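Local coordinates for protein lombricine kinase (Urechis caupo, PDB 3JPZ) that catalyses the reversible transfer of a phosphoryl group between ATP and the guanidino compound lombricine, as a member of the ATP:guanido phosphotransferase (phosphagen kinase) family, at residues A[108-113]-A[348-352]; A[292-298]-A[360-365]. All blocks are in the same frame, centred on the assembly; numbering follows the deposited sequence.

Contact 1 of 2, residues A[108-113]-A[348-352]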
ATOM      1  N   PHE A 108       8.230 -41.303  -7.079  1.00 13.58           N
ATOM      2  CA  PHE A 108       9.657 -41.205  -6.857  1.00 21.51           C
ATOM      3  C   PHE A 108      10.087 -42.104  -5.725  1.00 11.43           C
ATOM      4  O   PHE A 108       9.293 -42.480  -4.867  1.00 12.01           O
ATOM      5  CB  PHE A 108      10.057 -39.780  -6.517  1.00 11.70           C
ATOM      6  CG  PHE A 108       9.714 -38.788  -7.566  1.00 12.19           C
ATOM      7  CD1 PHE A 108       8.843 -37.750  -7.286  1.00 11.94           C
ATOM      8  CD2 PHE A 108      10.266 -38.877  -8.830  1.00 22.00           C
ATOM      9  CE1 PHE A 108       8.539 -36.824  -8.248  1.00 24.17           C
ATOM     10  CE2 PHE A 108       9.956 -37.950  -9.795  1.00 11.73           C
ATOM     11  CZ  PHE A 108       9.096 -36.926  -9.505  1.00 12.04           C
ATOM     12  N   ASP A 109      11.371 -42.429  -5.752  1.00 11.33           N
ATOM     13  CA  ASP A 109      12.046 -43.100  -4.676  1.00 11.57           C
ATOM     14  C   ASP A 109      12.012 -42.159  -3.488  1.00 13.30           C
ATOM     15  O   ASP A 109      12.545 -41.047  -3.536  1.00 11.83           O
ATOM     16  CB  ASP A 109      13.489 -43.415  -5.112  1.00 12.09           C
ATOM     17  CG  ASP A 109      14.250 -44.222  -4.087  1.00 11.74           C
ATOM     18  OD1 ASP A 109      13.860 -44.170  -2.910  1.00 12.94           O
ATOM     19  OD2 ASP A 109      15.255 -44.885  -4.454  1.00 12.05           O
ATOM     20  N   GLU A 110      11.367 -42.595  -2.416  1.00 12.65           N
ATOM     21  CA  GLU A 110      11.126 -41.706  -1.298  1.00 12.35           C
ATOM     22  C   GLU A 110      12.329 -41.589  -0.373  1.00 12.55           C
ATOM     23  O   GLU A 110      12.286 -40.850   0.586  1.00 12.79           O
ATOM     24  CB  GLU A 110       9.866 -42.129  -0.545  1.00 12.77           C
ATOM     25  CG  GLU A 110       8.644 -41.994  -1.417  1.00 12.65           C
ATOM     26  CD  GLU A 110       7.371 -42.483  -0.775  1.00 13.29           C
ATOM     27  OE1 GLU A 110       7.440 -43.187   0.256  1.00 14.61           O
ATOM     28  OE2 GLU A 110       6.294 -42.167  -1.321  1.00 13.94           O
ATOM     29  N   LYS A 111      13.410 -42.293  -0.683  1.00 20.01           N
ATOM     30  CA  LYS A 111      14.687 -42.030  -0.024  1.00 18.50           C
ATOM     31  C   LYS A 111      15.204 -40.661  -0.460  1.00 13.33           C
ATOM     32  O   LYS A 111      16.001 -40.026   0.231  1.00 19.56           O
ATOM     33  CB  LYS A 111      15.709 -43.110  -0.370  1.00 21.74           C
ATOM     34  CG  LYS A 111      15.416 -44.460   0.275  1.00 25.15           C
ATOM     35  CD  LYS A 111      16.524 -45.472   0.013  1.00 13.94           C
ATOM     36  CE  LYS A 111      16.554 -45.927  -1.427  1.00 14.96           C
ATOM     37  NZ  LYS A 111      15.283 -46.567  -1.814  1.00 24.82           N
ATOM     38  N   TYR A 112      14.745 -40.218  -1.620  1.00 11.99           N
ATOM     39  CA  TYR A 112      15.193 -38.955  -2.181  1.00 14.79           C
ATOM     40  C   TYR A 112      14.084 -37.904  -2.145  1.00 12.20           C
ATOM     41  O   TYR A 112      14.278 -36.819  -1.596  1.00 13.03           O
ATOM     42  CB  TYR A 112      15.732 -39.188  -3.594  1.00 11.88           C
ATOM     43  CG  TYR A 112      16.927 -40.123  -3.593  1.00 13.24           C
ATOM     44  CD1 TYR A 112      16.768 -41.483  -3.790  1.00 11.64           C
ATOM     45  CD2 TYR A 112      18.210 -39.642  -3.351  1.00 12.93           C
ATOM     46  CE1 TYR A 112      17.860 -42.343  -3.778  1.00 11.81           C
ATOM     47  CE2 TYR A 112      19.308 -40.499  -3.323  1.00 12.09           C
ATOM     48  CZ  TYR A 112      19.122 -41.841  -3.542  1.00 12.38           C
ATOM     49  OH  TYR A 112      20.208 -42.688  -3.527  1.00 12.68           O
ATOM     50  N   VAL A 113      12.915 -38.222  -2.697  1.00 11.83           N
ATOM     51  CA  VAL A 113      11.809 -37.273  -2.671  1.00 11.39           C
ATOM     52  C   VAL A 113      11.015 -37.366  -1.375  1.00 15.00           C
ATOM     53  O   VAL A 113      10.402 -38.396  -1.083  1.00 20.49           O
ATOM     54  CB  VAL A 113      10.868 -37.455  -3.876  1.00 15.18           C
ATOM     55  CG1 VAL A 113       9.691 -36.504  -3.774  1.00 11.44           C
ATOM     56  CG2 VAL A 113      11.625 -37.214  -5.159  1.00 11.06           C
ATOM     57  N   ILE A 348      17.895 -37.559  -9.463  1.00 12.51           N
ATOM     58  CA  ILE A 348      18.129 -38.746  -8.648  1.00 13.13           C
ATOM     59  C   ILE A 348      19.127 -39.704  -9.302  1.00 12.20           C
ATOM     60  O   ILE A 348      19.994 -40.236  -8.625  1.00 13.34           O
ATOM     61  CB  ILE A 348      16.809 -39.495  -8.368  1.00 13.07           C
ATOM     62  CG1 ILE A 348      15.918 -38.669  -7.437  1.00 11.81           C
ATOM     63  CG2 ILE A 348      17.086 -40.854  -7.744  1.00 13.24           C
ATOM     64  CD1 ILE A 348      14.470 -39.113  -7.430  1.00 11.62           C
ATOM     65  N   ASP A 349      19.001 -39.918 -10.613  1.00 12.44           N
ATOM     66  CA  ASP A 349      19.950 -40.752 -11.350  1.00 14.94           C
ATOM     67  C   ASP A 349      21.377 -40.242 -11.133  1.00 17.87           C
ATOM     68  O   ASP A 349      22.311 -41.014 -10.940  1.00 14.01           O
ATOM     69  CB  ASP A 349      19.641 -40.751 -12.852  1.00 12.62           C
ATOM     70  CG  ASP A 349      18.361 -41.487 -13.195  1.00 14.58           C
ATOM     71  OD1 ASP A 349      17.817 -42.188 -12.321  1.00 23.17           O
ATOM     72  OD2 ASP A 349      17.905 -41.366 -14.351  1.00 25.92           O
ATOM     73  N   MET A 350      21.541 -38.930 -11.156  1.00 12.78           N
ATOM     74  CA  MET A 350      22.868 -38.342 -10.999  1.00 13.54           C
ATOM     75  C   MET A 350      23.313 -38.467  -9.557  1.00 13.51           C
ATOM     76  O   MET A 350      24.487 -38.711  -9.278  1.00 13.47           O
ATOM     77  CB  MET A 350      22.855 -36.873 -11.399  1.00 13.73           C
ATOM     78  CG  MET A 350      22.520 -36.624 -12.845  1.00 26.02           C
ATOM     79  SD  MET A 350      22.305 -34.862 -13.142  1.00 24.22           S
ATOM     80  CE  MET A 350      22.184 -34.830 -14.919  1.00 32.58           C
ATOM     81  N   GLU A 351      22.371 -38.291  -8.635  1.00 13.04           N
ATOM     82  CA  GLU A 351      22.685 -38.400  -7.222  1.00 12.61           C
ATOM     83  C   GLU A 351      23.238 -39.794  -6.946  1.00 21.45           C
ATOM     84  O   GLU A 351      24.288 -39.936  -6.328  1.00 19.89           O
ATOM     85  CB  GLU A 351      21.446 -38.134  -6.364  1.00 12.78           C
ATOM     86  CG  GLU A 351      21.704 -38.141  -4.872  1.00 13.54           C
ATOM     87  CD  GLU A 351      22.764 -37.140  -4.442  1.00 16.50           C
ATOM     88  OE1 GLU A 351      22.800 -36.004  -4.966  1.00 12.79           O
ATOM     89  OE2 GLU A 351      23.557 -37.492  -3.554  1.00 19.53           O
ATOM     90  N   GLN A 352      22.546 -40.816  -7.441  1.00 12.81           N
ATOM     91  CA  GLN A 352      22.925 -42.200  -7.171  1.00 12.57           C
ATOM     92  C   GLN A 352      24.267 -42.507  -7.811  1.00 16.24           C
ATOM     93  O   GLN A 352      25.118 -43.156  -7.200  1.00 13.79           O
ATOM     94  CB  GLN A 352      21.842 -43.163  -7.666  1.00 12.74           C
ATOM     95  CG  GLN A 352      20.538 -42.990  -6.915  1.00 12.25           C
ATOM     96  CD  GLN A 352      19.360 -43.721  -7.538  1.00 17.92           C
ATOM     97  OE1 GLN A 352      19.223 -43.816  -8.763  1.00 13.15           O
ATOM     98  NE2 GLN A 352      18.485 -44.222  -6.688  1.00 17.47           N
TER
HETATM   99  O   HOH W   1      15.660 -45.204  -7.115  1.00 16.76           O
HETATM  100  O   HOH W   2      19.528 -45.522  -4.354  1.00 18.05           O
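Y112 lies against I348, E351 and Q352 where the turn leading into strand 113-122 meets helix 333-355, packed on the antiparallel sheet of the phosphagen kinase catalytic domain. With CG anti to the carbonyl carbon (chi1 -62°), the tyrosine ring reaches along the helix. The I348 methyl CG2 sits over one ring face, offset toward the rim, in a CH-pi contact 4.3 Å from the centroid. CG of E351 approaches CE2 of Y112 obliquely at 3.7 Å, and the Q352 amide stands nearly perpendicular to the ring, 86° between planes, its NE2 3.5 Å from CE1 of the same ring. The hydroxyl of Y112 is held by E355, one turn further along the helix, while the E351 carboxylate turns to the backbone N of Q288 and L289. Deeper in, CD1 of I348 meets CG2 of V113 at 4.1 Å and, more loosely, the ring of F108. D109 shapes the turn: its OD1 accepts from K111 N in an Asx turn and also pairs with K111 NZ. At the outer side two waters join the segments. One donates to Y112 OH and accepts a weak bond from Q352 NE2; the other accepts from NE2 and donates to D109 OD2 at 2.7 Å.

Contact 2 of 2, residues A[292-298]-A[360-365]; sequences HPKFEDI and IDDLIP
The imidazole of H292 is sandwiched: the methyl CD1 of I360 sits over the centre of one face, and CD of P293 lies above the opposite face toward its rim. At the ring's edge, in plane, are CA of K294 and a water. The CH-pi contact is close, I360 CD1 standing 3.5 Å from the ring centroid and 13° off the normal, and the two side chains approach from opposite directions. I360 places its CG1 between its backbone N and carbonyl carbon (chi1 62°), an orientation that brings CG1 itself within 3.4 Å of H292 NE2. The ring's rotation is fixed from its own segment: K294 N donates to H292 ND1 at 3.0 Å, from a position 25° out of the ring plane. On the other nitrogen, the edge water links NE2 to the backbone N of I360 and to D361 OD1, to which it donates at 2.9 Å. Beside the imidazole runs an aliphatic layer. CD1 of I298 lies 4.0 Å from CD1 of I360 and also touches CG1 of I364, whose side chain I298 crosses at about a right angle, while I298 CG1 touches P365 CD at 4.2 Å. I298 also rests on L347 and M350 of helix 333-355. This is peripheral packing away from the nucleotide site: a type I turn from H292 to F295 leads into helix 295-301, and the C-terminal tail folds back against it.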
ATOM      1  N   HIS A 292      27.993 -30.707  -6.846  1.00 20.76           N
ATOM      2  CA  HIS A 292      28.531 -30.855  -8.191  1.00 17.75           C
ATOM      3  C   HIS A 292      28.613 -29.495  -8.886  1.00 20.14           C
ATOM      4  O   HIS A 292      27.658 -28.717  -8.848  1.00 15.90           O
ATOM      5  CB  HIS A 292      27.677 -31.816  -9.019  1.00 20.35           C
ATOM      6  CG  HIS A 292      28.347 -32.286 -10.276  1.00 14.34           C
ATOM      7  ND1 HIS A 292      28.324 -31.560 -11.447  1.00 15.00           N
ATOM      8  CD2 HIS A 292      29.068 -33.402 -10.539  1.00 11.89           C
ATOM      9  CE1 HIS A 292      28.997 -32.212 -12.381  1.00 18.79           C
ATOM     10  NE2 HIS A 292      29.459 -33.333 -11.856  1.00 15.45           N
ATOM     11  N   PRO A 293      29.759 -29.213  -9.527  1.00 19.44           N
ATOM     12  CA  PRO A 293      30.012 -27.952 -10.236  1.00 18.96           C
ATOM     13  C   PRO A 293      28.949 -27.597 -11.276  1.00 21.86           C
ATOM     14  O   PRO A 293      28.762 -26.416 -11.550  1.00 18.65           O
ATOM     15  CB  PRO A 293      31.354 -28.200 -10.930  1.00 24.40           C
ATOM     16  CG  PRO A 293      32.014 -29.251 -10.118  1.00 36.24           C
ATOM     17  CD  PRO A 293      30.923 -30.115  -9.570  1.00 35.92           C
ATOM     18  N   LYS A 294      28.262 -28.593 -11.833  1.00 15.24           N
ATOM     19  CA  LYS A 294      27.284 -28.348 -12.887  1.00 13.00           C
ATOM     20  C   LYS A 294      25.855 -28.441 -12.354  1.00 14.98           C
ATOM     21  O   LYS A 294      24.902 -28.581 -13.113  1.00 17.21           O
ATOM     22  CB  LYS A 294      27.479 -29.344 -14.032  1.00 13.05           C
ATOM     23  CG  LYS A 294      28.895 -29.341 -14.622  1.00 18.65           C
ATOM     24  CD  LYS A 294      28.866 -29.336 -16.150  1.00 38.07           C
ATOM     25  CE  LYS A 294      30.033 -30.110 -16.760  1.00 47.41           C
ATOM     26  NZ  LYS A 294      31.341 -29.405 -16.635  1.00 53.01           N
ATOM     27  N   PHE A 295      25.717 -28.339 -11.043  1.00 19.43           N
ATOM     28  CA  PHE A 295      24.426 -28.511 -10.389  1.00 25.27           C
ATOM     29  C   PHE A 295      23.419 -27.502 -10.927  1.00 13.09           C
ATOM     30  O   PHE A 295      22.323 -27.866 -11.348  1.00 17.91           O
ATOM     31  CB  PHE A 295      24.604 -28.369  -8.873  1.00 17.29           C
ATOM     32  CG  PHE A 295      23.320 -28.416  -8.086  1.00 16.12           C
ATOM     33  CD1 PHE A 295      22.360 -29.385  -8.336  1.00 13.26           C
ATOM     34  CD2 PHE A 295      23.098 -27.508  -7.061  1.00 19.06           C
ATOM     35  CE1 PHE A 295      21.197 -29.431  -7.601  1.00 21.41           C
ATOM     36  CE2 PHE A 295      21.933 -27.553  -6.313  1.00 21.99           C
ATOM     37  CZ  PHE A 295      20.985 -28.513  -6.578  1.00 20.85           C
ATOM     38  N   GLU A 296      23.812 -26.232 -10.923  1.00 14.68           N
ATOM     39  CA  GLU A 296      22.948 -25.143 -11.364  1.00 22.22           C
ATOM     40  C   GLU A 296      22.619 -25.287 -12.837  1.00 16.53           C
ATOM     41  O   GLU A 296      21.488 -25.069 -13.273  1.00 12.36           O
ATOM     42  CB  GLU A 296      23.652 -23.809 -11.155  1.00 20.04           C
ATOM     43  CG  GLU A 296      22.727 -22.712 -10.752  1.00 25.94           C
ATOM     44  CD  GLU A 296      22.064 -23.018  -9.441  1.00 16.98           C
ATOM     45  OE1 GLU A 296      22.789 -23.343  -8.476  1.00 18.36           O
ATOM     46  OE2 GLU A 296      20.820 -22.962  -9.389  1.00 31.73           O
ATOM     47  N   ASP A 297      23.641 -25.637 -13.601  1.00 13.05           N
ATOM     48  CA  ASP A 297      23.492 -25.871 -15.025  1.00 12.53           C
ATOM     49  C   ASP A 297      22.387 -26.900 -15.241  1.00 13.39           C
ATOM     50  O   ASP A 297      21.527 -26.730 -16.095  1.00 12.88           O
ATOM     51  CB  ASP A 297      24.791 -26.416 -15.641  1.00 14.15           C
ATOM     52  CG  ASP A 297      26.057 -25.795 -15.044  1.00 40.14           C
ATOM     53  OD1 ASP A 297      26.129 -25.556 -13.816  1.00 32.58           O
ATOM     54  OD2 ASP A 297      27.011 -25.576 -15.819  1.00 46.60           O
ATOM     55  N   ILE A 298      22.428 -27.966 -14.448  1.00 13.59           N
ATOM     56  CA  ILE A 298      21.563 -29.121 -14.633  1.00 14.98           C
ATOM     57  C   ILE A 298      20.105 -28.757 -14.395  1.00 13.66           C
ATOM     58  O   ILE A 298      19.220 -29.112 -15.173  1.00 11.75           O
ATOM     59  CB  ILE A 298      21.981 -30.256 -13.682  1.00 16.92           C
ATOM     60  CG1 ILE A 298      23.287 -30.888 -14.181  1.00 18.76           C
ATOM     61  CG2 ILE A 298      20.879 -31.296 -13.572  1.00 18.33           C
ATOM     62  CD1 ILE A 298      24.133 -31.518 -13.099  1.00 13.13           C
ATOM     63  N   ILE A 360      29.000 -38.226 -13.636  1.00 29.83           N
ATOM     64  CA  ILE A 360      27.672 -37.982 -14.193  1.00 28.33           C
ATOM     65  C   ILE A 360      27.772 -37.241 -15.518  1.00 23.98           C
ATOM     66  O   ILE A 360      26.786 -36.702 -16.009  1.00 20.54           O
ATOM     67  CB  ILE A 360      26.791 -37.134 -13.254  1.00 21.29           C
ATOM     68  CG1 ILE A 360      27.419 -35.758 -13.034  1.00 13.89           C
ATOM     69  CG2 ILE A 360      26.573 -37.843 -11.939  1.00 19.74           C
ATOM     70  CD1 ILE A 360      26.415 -34.704 -12.591  1.00 27.02           C
ATOM     71  N   ASP A 361      28.971 -37.201 -16.085  1.00 17.15           N
ATOM     72  CA  ASP A 361      29.191 -36.492 -17.336  1.00 23.40           C
ATOM     73  C   ASP A 361      28.261 -36.985 -18.446  1.00 26.65           C
ATOM     74  O   ASP A 361      27.855 -36.210 -19.305  1.00 32.45           O
ATOM     75  CB  ASP A 361      30.653 -36.620 -17.762  1.00 41.88           C
ATOM     76  CG  ASP A 361      31.595 -35.896 -16.819  1.00 44.63           C
ATOM     77  OD1 ASP A 361      31.099 -35.177 -15.923  1.00 40.02           O
ATOM     78  OD2 ASP A 361      32.825 -36.043 -16.974  1.00 47.84           O
ATOM     79  N   ASP A 362      27.920 -38.268 -18.430  0.70 32.54           N
ATOM     80  CA  ASP A 362      27.063 -38.824 -19.474  0.70 31.38           C
ATOM     81  C   ASP A 362      25.577 -38.699 -19.132  0.70 27.56           C
ATOM     82  O   ASP A 362      24.719 -39.003 -19.957  0.70 28.38           O
ATOM     83  CB  ASP A 362      27.426 -40.288 -19.753  0.70 37.54           C
ATOM     84  CG  ASP A 362      27.023 -41.220 -18.625  0.70 40.99           C
ATOM     85  OD1 ASP A 362      27.058 -40.800 -17.447  0.70 38.75           O
ATOM     86  OD2 ASP A 362      26.675 -42.384 -18.922  0.70 50.11           O
ATOM     87  N   LEU A 363      25.278 -38.251 -17.917  1.00 22.06           N
ATOM     88  CA  LEU A 363      23.894 -38.035 -17.500  1.00 22.93           C
ATOM     89  C   LEU A 363      23.492 -36.568 -17.590  1.00 30.22           C
ATOM     90  O   LEU A 363      22.314 -36.247 -17.784  1.00 26.91           O
ATOM     91  CB  LEU A 363      23.693 -38.526 -16.067  1.00 21.90           C
ATOM     92  CG  LEU A 363      24.110 -39.970 -15.804  1.00 28.13           C
ATOM     93  CD1 LEU A 363      23.812 -40.349 -14.360  1.00 33.84           C
ATOM     94  CD2 LEU A 363      23.412 -40.918 -16.776  1.00 36.00           C
ATOM     95  N   ILE A 364      24.469 -35.679 -17.438  1.00 16.98           N
ATOM     96  CA  ILE A 364      24.212 -34.248 -17.531  1.00 40.04           C
ATOM     97  C   ILE A 364      23.534 -33.944 -18.857  1.00 35.51           C
ATOM     98  O   ILE A 364      24.004 -34.382 -19.906  1.00 33.84           O
ATOM     99  CB  ILE A 364      25.516 -33.436 -17.443  1.00 40.78           C
ATOM    100  CG1 ILE A 364      26.115 -33.545 -16.042  1.00 38.80           C
ATOM    101  CG2 ILE A 364      25.261 -31.972 -17.778  1.00 44.19           C
ATOM    102  CD1 ILE A 364      27.629 -33.502 -16.034  1.00 32.27           C
ATOM    103  N   PRO A 365      22.418 -33.198 -18.816  1.00 25.80           N
ATOM    104  CA  PRO A 365      21.797 -32.781 -20.076  1.00 17.77           C
ATOM    105  C   PRO A 365      22.825 -32.037 -20.929  1.00 29.45           C
ATOM    106  O   PRO A 365      23.404 -31.038 -20.474  1.00 16.49           O
ATOM    107  CB  PRO A 365      20.674 -31.841 -19.629  1.00 30.99           C
ATOM    108  CG  PRO A 365      20.403 -32.206 -18.204  1.00 38.02           C
ATOM    109  CD  PRO A 365      21.710 -32.661 -17.641  1.00 38.50           C
TER
HETATM  110  O   HOH W   3      30.983 -35.841 -13.116  1.00 20.84           O

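The centres of contacts 1 and 2 are about 15 Å apart, on the same side of the chain's centre, and helix 333-355 ties them together. Along the chain their segments alternate: 108-113, 292-298, 348-352, then 360-365. Contact 1 joins the helix to the entry of strand 113-122, in the middle of the eight-stranded sheet; contact 2 joins the tail beyond the helix to the start of helix 295-301. M350 bridges them, its CE packing against L363, I364 and P365. The last helix and the tail are thereby fastened to two separate parts of the catalytic domain, with contact 1 nearer the predicted ATP-binding residues C116 and V282.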